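Local atomic coordinates of fructooligosaccharide ABC transporter substrate-binding protein FusA (Streptococcus pneumoniae, PDB entry 5G5Y), a protein that binds short- and long-chain fructooligosaccharides, preferring tetrasaccharides and larger, as the solute-binding subunit of the FusABC-MsmK import transporter. Residues Leu108-Ile122 with Gly302-Ser314. Residues are numbered along the deposited sequence; the frame is centred on the assembly and turned at random.
Sequences LMTAPDGHIYSFPWI and GMGFARDKMVITS. With ZN (zinc ion), chain K.
W121 and A306 form an antiparallel hydrogen-bonded pair, N of W121 to O of A306 and N of A306 to O of W121, both 2.9 Å; I122 and F305 follow as the non-hydrogen-bonded pair. Toward S118 the pairing resumes at a classic beta bulge, where K309 and M310 both face F119: K309 N gives to F119 O at 2.8 Å, and F119 N gives to M310 O. Water 2 bridges Y117 O and I312 N. S118 OG donates to R307 O at 2.7 Å, coming from above the carbonyl plane, while water 3 joins that same oxygen to S118 O.

In this two-lobed solute-binding protein, the segment 302-314 serves two sheets: 305-306 edges the one with 121-123 and 384-386, and 310-312 edges the one built on 3-10. K309, a substrate-binding residue, lies at the bulge between them, its CG 3.5 Å from W121 CB.

F305 carries the apolar side. L108 CD1 sits over one face of its ring, a CH-pi contact 4.0 Å from the centroid, with I122 CG1 at the ring edge. The leucine also reaches M303, CD1 to SD, tip to tip. The R307 chain bends at chi3 (-40°), which brings NH1 to L108 O at 2.7 Å, in the carbonyl plane on a lone pair. NH1 also bonds R424 O, and NH2 makes a salt bridge with D69, so this guanidinium ties the C-terminal end of helix 104-109 to more distant parts of the chain.

The W121 indole, with CG anti to the backbone N (chi1 168°), meets the strand backbone with A306 N at its edge and CZ3 3.5 Å from G304 C; its NE1 is hydrogen-bonded to N339 OD1, and the indole lies close to the side chain of E123, a substrate-binding residue. F119 CE2 meets I312 CD1, and both side chains also touch helix 319-329.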
# COMPACT_ATOMS: atom_id res chain seq x y z
N LEU A 108 8.31 14.72 2.75
CA LEU A 108 7.42 13.79 3.47
C LEU A 108 7.89 13.53 4.91
O LEU A 108 7.07 13.20 5.77
CB LEU A 108 7.31 12.48 2.70
CG LEU A 108 6.70 12.47 1.30
CD1 LEU A 108 6.60 11.05 0.77
CD2 LEU A 108 5.34 13.15 1.23
N MET A 109 9.20 13.68 5.15
CA MET A 109 9.79 13.42 6.44
C MET A 109 9.64 14.60 7.40
O MET A 109 9.72 14.42 8.61
CB MET A 109 11.27 13.05 6.28
CG MET A 109 11.51 11.73 5.58
SD MET A 109 13.26 11.55 5.16
CE MET A 109 14.10 11.66 6.72
N THR A 110 9.36 15.78 6.87
CA THR A 110 9.45 17.03 7.65
C THR A 110 8.09 17.44 8.20
O THR A 110 7.15 17.56 7.44
CB THR A 110 10.01 18.15 6.74
OG1 THR A 110 11.33 17.79 6.31
CG2 THR A 110 10.15 19.45 7.48
N ALA A 111 8.01 17.65 9.51
CA ALA A 111 6.77 18.08 10.16
C ALA A 111 6.45 19.54 9.80
O ALA A 111 7.35 20.26 9.36
CB ALA A 111 6.87 17.89 11.65
N PRO A 112 5.19 19.98 9.95
CA PRO A 112 5.01 21.39 9.58
C PRO A 112 5.81 22.39 10.46
O PRO A 112 6.05 23.46 10.00
CB PRO A 112 3.49 21.60 9.68
CG PRO A 112 2.90 20.22 9.70
CD PRO A 112 3.93 19.36 10.37
N ASP A 113 6.28 22.01 11.65
CA ASP A 113 7.18 22.90 12.44
C ASP A 113 8.61 23.03 11.84
O ASP A 113 9.43 23.78 12.38
CB ASP A 113 7.21 22.51 13.95
CG ASP A 113 7.95 21.16 14.24
OD1 ASP A 113 8.42 20.52 13.27
OD2 ASP A 113 8.06 20.72 15.43
N GLY A 114 8.91 22.32 10.75
CA GLY A 114 10.23 22.33 10.16
C GLY A 114 11.19 21.26 10.66
O GLY A 114 12.24 21.12 10.10
N HIS A 115 10.82 20.46 11.66
CA HIS A 115 11.67 19.38 12.16
C HIS A 115 11.41 18.02 11.50
O HIS A 115 10.31 17.76 10.99
CB HIS A 115 11.50 19.25 13.66
CG HIS A 115 12.02 20.42 14.40
ND1 HIS A 115 13.35 20.78 14.34
CD2 HIS A 115 11.41 21.34 15.19
CE1 HIS A 115 13.54 21.87 15.07
NE2 HIS A 115 12.38 22.23 15.58
N ILE A 116 12.41 17.15 11.55
CA ILE A 116 12.22 15.73 11.19
C ILE A 116 12.30 14.96 12.50
O ILE A 116 13.23 15.19 13.29
CB ILE A 116 13.30 15.27 10.18
CG1 ILE A 116 13.13 16.06 8.88
CG2 ILE A 116 13.21 13.77 9.91
CD1 ILE A 116 14.27 15.88 7.90
N TYR A 117 11.31 14.09 12.76
CA TYR A 117 11.23 13.33 14.02
C TYR A 117 11.45 11.83 13.90
O TYR A 117 11.43 11.15 14.91
CB TYR A 117 9.87 13.58 14.68
CG TYR A 117 9.70 15.02 15.11
CD1 TYR A 117 10.41 15.52 16.19
CD2 TYR A 117 8.82 15.87 14.45
CE1 TYR A 117 10.25 16.84 16.62
CE2 TYR A 117 8.64 17.20 14.89
CZ TYR A 117 9.36 17.67 15.97
OH TYR A 117 9.24 18.99 16.40
N SER A 118 11.62 11.31 12.69
CA SER A 118 11.67 9.88 12.51
C SER A 118 12.38 9.54 11.23
O SER A 118 12.53 10.39 10.36
CB SER A 118 10.25 9.26 12.54
OG SER A 118 9.45 9.66 11.46
N PHE A 119 12.82 8.30 11.13
CA PHE A 119 13.48 7.82 9.93
C PHE A 119 12.58 6.83 9.18
O PHE A 119 12.06 5.89 9.79
CB PHE A 119 14.79 7.14 10.30
CG PHE A 119 15.76 8.05 10.99
CD1 PHE A 119 16.63 8.83 10.26
CD2 PHE A 119 15.83 8.12 12.37
CE1 PHE A 119 17.54 9.69 10.88
CE2 PHE A 119 16.76 8.97 13.00
CZ PHE A 119 17.61 9.74 12.25
N PRO A 120 12.44 7.00 7.85
CA PRO A 120 11.42 6.30 7.13
C PRO A 120 11.84 4.93 6.62
O PRO A 120 13.05 4.59 6.54
CB PRO A 120 11.13 7.22 5.95
CG PRO A 120 12.45 7.81 5.67
CD PRO A 120 13.01 8.09 7.03
N TRP A 121 10.82 4.15 6.32
CA TRP A 121 10.92 3.00 5.40
C TRP A 121 10.49 3.49 4.01
O TRP A 121 9.39 4.04 3.86
CB TRP A 121 10.01 1.86 5.88
CG TRP A 121 9.78 0.73 4.92
CD1 TRP A 121 10.58 -0.37 4.73
CD2 TRP A 121 8.61 0.52 4.09
NE1 TRP A 121 9.99 -1.23 3.83
CE2 TRP A 121 8.78 -0.72 3.44
CE3 TRP A 121 7.43 1.24 3.88
CZ2 TRP A 121 7.83 -1.22 2.56
CZ3 TRP A 121 6.49 0.75 3.00
CH2 TRP A 121 6.71 -0.46 2.33
N ILE A 122 11.35 3.25 3.02
CA ILE A 122 11.08 3.55 1.63
C ILE A 122 11.29 2.27 0.82
O ILE A 122 12.38 1.67 0.85
CB ILE A 122 12.03 4.66 1.09
CG1 ILE A 122 11.82 6.00 1.83
CG2 ILE A 122 11.79 4.86 -0.39
CD1 ILE A 122 12.99 6.98 1.71
N GLY A 302 -1.51 5.27 -2.93
CA GLY A 302 -0.61 4.34 -2.28
C GLY A 302 0.84 4.65 -2.56
O GLY A 302 1.18 5.13 -3.65
N MET A 303 1.70 4.37 -1.59
CA MET A 303 3.13 4.62 -1.76
C MET A 303 3.88 3.70 -0.82
O MET A 303 3.45 3.51 0.32
CB MET A 303 3.45 6.08 -1.42
CG MET A 303 4.79 6.56 -1.98
SD MET A 303 5.43 8.07 -1.22
CE MET A 303 6.61 8.53 -2.48
N GLY A 304 5.01 3.15 -1.27
CA GLY A 304 5.89 2.34 -0.41
C GLY A 304 6.67 3.26 0.50
O GLY A 304 7.85 3.56 0.28
N PHE A 305 5.98 3.77 1.50
CA PHE A 305 6.54 4.79 2.39
C PHE A 305 5.91 4.71 3.75
O PHE A 305 4.68 4.63 3.87
CB PHE A 305 6.37 6.19 1.82
CG PHE A 305 6.93 7.28 2.69
CD1 PHE A 305 8.30 7.53 2.75
CD2 PHE A 305 6.07 8.05 3.49
CE1 PHE A 305 8.79 8.58 3.53
CE2 PHE A 305 6.56 9.05 4.29
CZ PHE A 305 7.93 9.31 4.32
N ALA A 306 6.74 4.66 4.77
CA ALA A 306 6.26 4.83 6.14
C ALA A 306 7.14 5.80 6.82
O ALA A 306 8.36 5.61 6.84
CB ALA A 306 6.25 3.50 6.88
N ARG A 307 6.54 6.85 7.38
CA ARG A 307 7.28 7.96 7.92
C ARG A 307 8.22 7.57 9.07
O ARG A 307 9.31 8.12 9.19
CB ARG A 307 6.33 9.06 8.45
CG ARG A 307 6.88 10.44 8.20
CD ARG A 307 5.92 11.56 8.56
NE ARG A 307 4.52 11.32 8.20
CZ ARG A 307 3.95 11.57 7.02
NH1 ARG A 307 4.65 12.07 6.01
NH2 ARG A 307 2.64 11.30 6.87
N ASP A 308 7.78 6.61 9.89
CA ASP A 308 8.49 6.23 11.09
C ASP A 308 8.75 4.74 11.21
O ASP A 308 7.85 3.95 11.52
CB ASP A 308 7.73 6.74 12.32
CG ASP A 308 8.25 6.16 13.60
OD1 ASP A 308 9.48 5.85 13.72
OD2 ASP A 308 7.40 6.05 14.51
N LYS A 309 9.98 4.36 10.96
CA LYS A 309 10.48 3.08 11.39
C LYS A 309 11.63 3.19 12.39
O LYS A 309 12.27 2.19 12.68
CB LYS A 309 10.88 2.23 10.20
CG LYS A 309 9.74 1.71 9.37
CD LYS A 309 8.76 0.81 10.10
CE LYS A 309 7.64 0.45 9.15
NZ LYS A 309 6.97 -0.78 9.60
N MET A 310 11.91 4.40 12.87
CA MET A 310 12.86 4.60 13.98
C MET A 310 12.75 5.99 14.49
O MET A 310 12.71 6.91 13.70
CB MET A 310 14.30 4.39 13.55
CG MET A 310 15.29 4.27 14.70
SD MET A 310 16.38 2.89 14.39
CE MET A 310 17.52 3.00 15.79
N VAL A 311 12.67 6.15 15.82
CA VAL A 311 12.75 7.43 16.50
C VAL A 311 13.88 7.36 17.56
O VAL A 311 14.25 6.30 18.03
CB VAL A 311 11.45 7.83 17.18
CG1 VAL A 311 10.33 8.08 16.17
CG2 VAL A 311 10.99 6.79 18.20
N ILE A 312 14.42 8.52 17.90
CA ILE A 312 15.48 8.60 18.89
C ILE A 312 14.88 9.30 20.11
O ILE A 312 14.26 10.38 19.99
CB ILE A 312 16.67 9.38 18.33
CG1 ILE A 312 17.33 8.56 17.20
CG2 ILE A 312 17.66 9.72 19.46
CD1 ILE A 312 18.50 9.30 16.54
N THR A 313 15.08 8.70 21.29
CA THR A 313 14.47 9.24 22.50
C THR A 313 15.29 10.33 23.13
O THR A 313 16.51 10.45 22.89
CB THR A 313 14.24 8.19 23.58
OG1 THR A 313 15.51 7.76 24.06
CG2 THR A 313 13.48 7.02 23.04
N SER A 314 14.63 11.07 24.02
CA SER A 314 15.30 12.12 24.79
C SER A 314 16.33 11.65 25.82
O SER A 314 17.03 12.51 26.38
CB SER A 314 14.26 12.97 25.54
OG SER A 314 13.58 12.14 26.46
ZN ZN K . 11.50 24.05 16.74
O HOH W 1 9.64 24.86 15.24
O HOH W 2 13.42 10.98 16.97
O HOH W 3 10.42 10.54 8.47
O HOH W 4 13.12 23.59 17.91
O HOH W 5 12.10 24.92 15.48